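Local coordinates for Esterase/lipase-like protein (Caldicellulosiruptor lactoaceticus 6A, PDB 6A6O), which hydrolyses both acetyl esters and 1,4-beta-xylosides, acting as a bifunctional acetyl esterase and beta-xylosidase, at residues Leu112-Ser117 with Arg163-Val168; Glu245-Pro250 with Thr269-Lys274. All blocks are in the same frame, centred on the assembly; numbering follows the deposited sequence.

Interaction 1 of 2, residues Leu112-Ser117 with Arg163-Val168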
# COMPACT_ATOMS: atom_id res chain seq x y z
N LEU A 112 8.16 -10.24 -3.88
CA LEU A 112 7.62 -11.59 -4.02
C LEU A 112 6.65 -11.69 -5.19
O LEU A 112 6.75 -12.60 -6.02
CB LEU A 112 6.91 -11.99 -2.73
CG LEU A 112 6.45 -13.44 -2.55
CD1 LEU A 112 7.65 -14.37 -2.61
CD2 LEU A 112 5.71 -13.61 -1.24
N VAL A 113 5.70 -10.75 -5.28
CA VAL A 113 4.75 -10.78 -6.38
C VAL A 113 5.46 -10.59 -7.71
O VAL A 113 5.14 -11.25 -8.71
CB VAL A 113 3.65 -9.73 -6.16
CG1 VAL A 113 2.72 -9.67 -7.37
CG2 VAL A 113 2.85 -10.04 -4.89
N ARG A 114 6.44 -9.69 -7.76
CA ARG A 114 7.17 -9.48 -9.00
C ARG A 114 7.98 -10.72 -9.37
O ARG A 114 8.04 -11.10 -10.55
CB ARG A 114 8.07 -8.26 -8.89
CG ARG A 114 8.72 -7.85 -10.18
CD ARG A 114 9.27 -6.43 -10.09
NE ARG A 114 8.24 -5.44 -10.40
CZ ARG A 114 8.01 -4.34 -9.69
NH1 ARG A 114 8.72 -4.07 -8.60
NH2 ARG A 114 7.06 -3.50 -10.07
N TYR A 115 8.58 -11.36 -8.38
CA TYR A 115 9.38 -12.56 -8.64
C TYR A 115 8.53 -13.68 -9.22
O TYR A 115 8.95 -14.37 -10.16
CB TYR A 115 10.06 -13.03 -7.36
CG TYR A 115 10.86 -14.31 -7.54
CD1 TYR A 115 12.07 -14.30 -8.21
CD2 TYR A 115 10.38 -15.52 -7.05
CE1 TYR A 115 12.81 -15.47 -8.39
CE2 TYR A 115 11.11 -16.70 -7.21
CZ TYR A 115 12.32 -16.67 -7.89
OH TYR A 115 13.05 -17.82 -8.06
N PHE A 116 7.33 -13.88 -8.67
CA PHE A 116 6.42 -14.91 -9.11
C PHE A 116 5.43 -14.42 -10.16
O PHE A 116 4.40 -15.07 -10.37
CB PHE A 116 5.66 -15.49 -7.91
CG PHE A 116 6.48 -16.40 -7.07
CD1 PHE A 116 6.90 -17.63 -7.56
CD2 PHE A 116 6.82 -16.06 -5.77
CE1 PHE A 116 7.65 -18.49 -6.78
CE2 PHE A 116 7.58 -16.91 -4.99
CZ PHE A 116 8.00 -18.12 -5.49
N SER A 117 5.71 -13.30 -10.83
CA SER A 117 4.72 -12.70 -11.73
C SER A 117 4.37 -13.63 -12.89
O SER A 117 3.20 -13.73 -13.27
CB SER A 117 5.23 -11.35 -12.25
OG SER A 117 6.47 -11.47 -12.93
N ARG A 163 10.02 -1.54 -6.13
CA ARG A 163 9.35 -0.30 -6.51
C ARG A 163 7.98 -0.60 -7.11
O ARG A 163 7.90 -1.36 -8.09
CB ARG A 163 10.20 0.48 -7.51
CG ARG A 163 9.50 1.71 -8.06
CD ARG A 163 10.34 2.40 -9.14
NE ARG A 163 9.78 3.68 -9.59
CZ ARG A 163 8.90 3.80 -10.58
NH1 ARG A 163 8.46 2.72 -11.23
NH2 ARG A 163 8.47 4.99 -10.95
N PRO A 164 6.91 -0.07 -6.56
CA PRO A 164 5.60 -0.24 -7.20
C PRO A 164 5.51 0.60 -8.47
O PRO A 164 6.15 1.65 -8.60
CB PRO A 164 4.61 0.22 -6.13
CG PRO A 164 5.36 1.23 -5.33
CD PRO A 164 6.83 0.80 -5.36
N ASP A 165 4.71 0.12 -9.42
CA ASP A 165 4.56 0.83 -10.68
C ASP A 165 3.51 1.93 -10.62
O ASP A 165 3.44 2.76 -11.53
CB ASP A 165 4.24 -0.18 -11.78
CG ASP A 165 5.39 -1.14 -12.01
OD1 ASP A 165 6.49 -0.66 -12.32
OD2 ASP A 165 5.20 -2.37 -11.84
N CYS A 166 2.70 1.96 -9.56
CA CYS A 166 1.79 3.07 -9.27
C CYS A 166 1.39 2.96 -7.81
O CYS A 166 1.56 1.90 -7.19
CB CYS A 166 0.55 3.07 -10.19
SG CYS A 166 -0.68 1.77 -9.85
N ILE A 167 0.85 4.05 -7.27
CA ILE A 167 0.47 4.15 -5.86
C ILE A 167 -0.92 4.75 -5.77
O ILE A 167 -1.19 5.78 -6.40
CB ILE A 167 1.44 5.04 -5.07
CG1 ILE A 167 2.88 4.53 -5.15
CG2 ILE A 167 1.00 5.14 -3.63
CD1 ILE A 167 3.88 5.59 -4.67
N VAL A 168 -1.80 4.15 -4.97
CA VAL A 168 -3.11 4.72 -4.68
C VAL A 168 -3.20 4.93 -3.17
O VAL A 168 -3.00 3.98 -2.40
CB VAL A 168 -4.27 3.84 -5.17
CG1 VAL A 168 -5.61 4.50 -4.81
CG2 VAL A 168 -4.15 3.61 -6.68

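Interaction 2 of 2, residues Glu245-Pro250 with Thr269-Lys274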
# COMPACT_ATOMS: atom_id res chain seq x y z
N GLU A 245 -2.95 12.46 -9.42
CA GLU A 245 -4.37 12.75 -9.36
C GLU A 245 -4.77 12.85 -7.90
O GLU A 245 -4.32 12.04 -7.08
CB GLU A 245 -5.19 11.66 -10.07
CG GLU A 245 -6.68 11.94 -10.11
CD GLU A 245 -7.36 11.38 -11.36
OE1 GLU A 245 -6.67 11.24 -12.39
OE2 GLU A 245 -8.58 11.09 -11.32
N LEU A 246 -5.57 13.86 -7.56
CA LEU A 246 -6.00 14.06 -6.18
C LEU A 246 -7.47 14.45 -6.17
O LEU A 246 -7.88 15.35 -6.90
CB LEU A 246 -5.16 15.14 -5.49
CG LEU A 246 -5.68 15.70 -4.15
CD1 LEU A 246 -5.67 14.67 -3.05
CD2 LEU A 246 -4.86 16.94 -3.73
N HIS A 247 -8.25 13.80 -5.32
CA HIS A 247 -9.66 14.13 -5.17
C HIS A 247 -9.98 14.31 -3.70
O HIS A 247 -9.88 13.35 -2.92
CB HIS A 247 -10.55 13.06 -5.78
CG HIS A 247 -10.32 12.85 -7.24
ND1 HIS A 247 -10.76 13.74 -8.19
CD2 HIS A 247 -9.67 11.86 -7.90
CE1 HIS A 247 -10.40 13.30 -9.39
NE2 HIS A 247 -9.74 12.17 -9.24
N ILE A 248 -10.39 15.51 -3.32
CA ILE A 248 -10.83 15.77 -1.95
C ILE A 248 -12.31 16.10 -2.01
O ILE A 248 -12.73 17.02 -2.73
CB ILE A 248 -10.03 16.90 -1.29
CG1 ILE A 248 -8.58 16.43 -1.07
CG2 ILE A 248 -10.68 17.30 0.03
CD1 ILE A 248 -7.64 17.58 -0.78
N PHE A 249 -13.11 15.32 -1.30
CA PHE A 249 -14.52 15.60 -1.15
C PHE A 249 -14.76 16.32 0.18
O PHE A 249 -14.01 16.12 1.14
CB PHE A 249 -15.32 14.30 -1.22
CG PHE A 249 -15.17 13.60 -2.54
CD1 PHE A 249 -15.92 14.01 -3.64
CD2 PHE A 249 -14.25 12.57 -2.69
CE1 PHE A 249 -15.77 13.38 -4.86
CE2 PHE A 249 -14.11 11.94 -3.92
CZ PHE A 249 -14.86 12.35 -4.99
N PRO A 250 -15.78 17.18 0.24
CA PRO A 250 -15.90 18.05 1.42
C PRO A 250 -16.15 17.30 2.71
O PRO A 250 -15.54 17.65 3.73
CB PRO A 250 -17.09 18.97 1.07
CG PRO A 250 -17.17 18.95 -0.41
CD PRO A 250 -16.69 17.59 -0.85
N THR A 269 -13.93 5.58 -6.56
CA THR A 269 -13.53 4.35 -7.24
C THR A 269 -13.68 4.46 -8.75
O THR A 269 -12.91 3.85 -9.49
CB THR A 269 -14.33 3.15 -6.73
OG1 THR A 269 -15.74 3.39 -6.91
CG2 THR A 269 -14.02 2.89 -5.25
N LYS A 270 -14.69 5.20 -9.22
CA LYS A 270 -14.83 5.38 -10.66
C LYS A 270 -13.73 6.28 -11.20
O LYS A 270 -13.16 6.03 -12.27
CB LYS A 270 -16.22 5.93 -10.99
CG LYS A 270 -16.44 6.16 -12.47
CD LYS A 270 -16.26 4.88 -13.28
CE LYS A 270 -17.32 3.83 -12.94
NZ LYS A 270 -17.18 2.63 -13.84
N LEU A 271 -13.37 7.33 -10.44
CA LEU A 271 -12.25 8.17 -10.84
C LEU A 271 -10.95 7.38 -10.82
O LEU A 271 -10.10 7.55 -11.70
CB LEU A 271 -12.17 9.39 -9.93
CG LEU A 271 -13.36 10.38 -10.03
CD1 LEU A 271 -13.47 11.27 -8.79
CD2 LEU A 271 -13.24 11.23 -11.27
N CYS A 272 -10.78 6.49 -9.84
CA CYS A 272 -9.56 5.69 -9.78
C CYS A 272 -9.47 4.71 -10.94
O CYS A 272 -8.40 4.54 -11.54
CB CYS A 272 -9.48 4.94 -8.45
SG CYS A 272 -7.84 4.30 -8.12
N GLU A 273 -10.60 4.08 -11.29
CA GLU A 273 -10.65 3.22 -12.47
C GLU A 273 -10.21 3.97 -13.73
O GLU A 273 -9.41 3.46 -14.52
CB GLU A 273 -12.06 2.67 -12.64
CG GLU A 273 -12.23 1.80 -13.88
CD GLU A 273 -13.69 1.51 -14.20
OE1 GLU A 273 -14.55 1.70 -13.32
OE2 GLU A 273 -13.97 1.09 -15.34
N LYS A 274 -10.73 5.18 -13.93
CA LYS A 274 -10.35 5.96 -15.10
C LYS A 274 -8.89 6.40 -15.04
O LYS A 274 -8.22 6.48 -16.07
CB LYS A 274 -11.27 7.17 -15.26
CG LYS A 274 -12.70 6.80 -15.64
CD LYS A 274 -12.72 5.81 -16.81
CE LYS A 274 -14.14 5.45 -17.26
NZ LYS A 274 -14.13 4.33 -18.26
O HOH W 1 -9.96 10.04 -13.39

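Interaction 1 of 2, residues Leu112-Ser117 with Arg163-Val168
Arg114, near the C-terminal end of helix 101-115, reaches across to Arg163 and Asp165 in the loop leading into strand 167-170 of the alpha/beta-hydrolase fold. Its chain starts out extended, with CG on the far side from the backbone N (chi1 -172°), then bends at chi3 (-86°), which brings its head to the loop. The end of the guanidinium, NH1 and NH2 together, grips a single carbonyl oxygen. Arg114 NH1 lies 2.9 Å from Arg163 O, above the plane of that carbonyl, whereas Arg114 NH2, 3.0 Å from Arg163 O, approaches almost in line with the C=O bond. These paired bonds hold the end of the group in position; its rotation is fixed by partners off that axis, Pro124 O at NE, Ser161 O at NH1 and Asp165 at NH2.

The ionic part is a salt bridge to Asp165, whose carboxylate is turned 71° against the guanidinium and whose hydrogen bond is weak, being strongly bent. Arginine suits the place because the backbones stay 9.5 Å apart, Arg114 CA to Pro164 CA, and its planar head serves several acceptors. A carboxylate oxygen can accept twice: Asp165 OD2 takes Ile127 N of strand 127-132 as well as Arg114 NH2, the latter at 2.8 Å.

Interaction 2 of 2, residues Glu245-Pro250 with Thr269-Lys274
His247 and Leu271 meet because each has CG anti to its own carbonyl carbon (chi1 -60° and -66°), which turns the imidazole and the isobutyl group into the space between strand 244-249 and helix 268-278. This is strand-helix packing at the edge of the alpha/beta-hydrolase sheet, with the two segments nearly antiparallel (173°) and their axes 10.3 Å apart.

A CH-pi contact is central: Leu271 CD1 stands 3.6 Å from the centroid of the His247 ring, almost on the ring normal. Leucine suits this place because its branched end offers a methyl to the flat face while CB lies over the NE2 side. The same CD1 also packs near the edge of the Phe249 ring, 4.2 Å from Phe249 CZ, so one methyl serves two rings of alternate strand residues.

Polar groups hold the imidazole in turn. His247 NE2 donates to Glu245 OE2 at 2.6 Å, a nearly straight bond lying close to the ring plane and meeting the oxygen on its anti side. That should fix the ring's rotation and probably favours positive charge on it. Glu245 makes no direct hydrogen bond to segment 269-274; a water bridges the gap, donating to Glu245 OE2 at 2.7 Å and to Leu271 O at 3.0 Å.

Both segments of interaction 1 precede those of interaction 2 in the sequence, with about 22 Å between centres. The two share one mixed sheet: strand 167-170 is separated from the outermost strand 244-249 by strand 214-219 alone. Helix 268-278 joins them physically, since Val168 CG1 of interaction 1 packs 4.0 Å from Cys272 SG of interaction 2, and Cys166 and Val168 also touch Trp275 and Phe276 on that helix. Interaction 1 thus ties helix 101-115 to a loop entering the sheet, while interaction 2 lays the C-terminal helix against its edge strand. That sheet also carries the probable nucleophile elbow, just after strand 127-132.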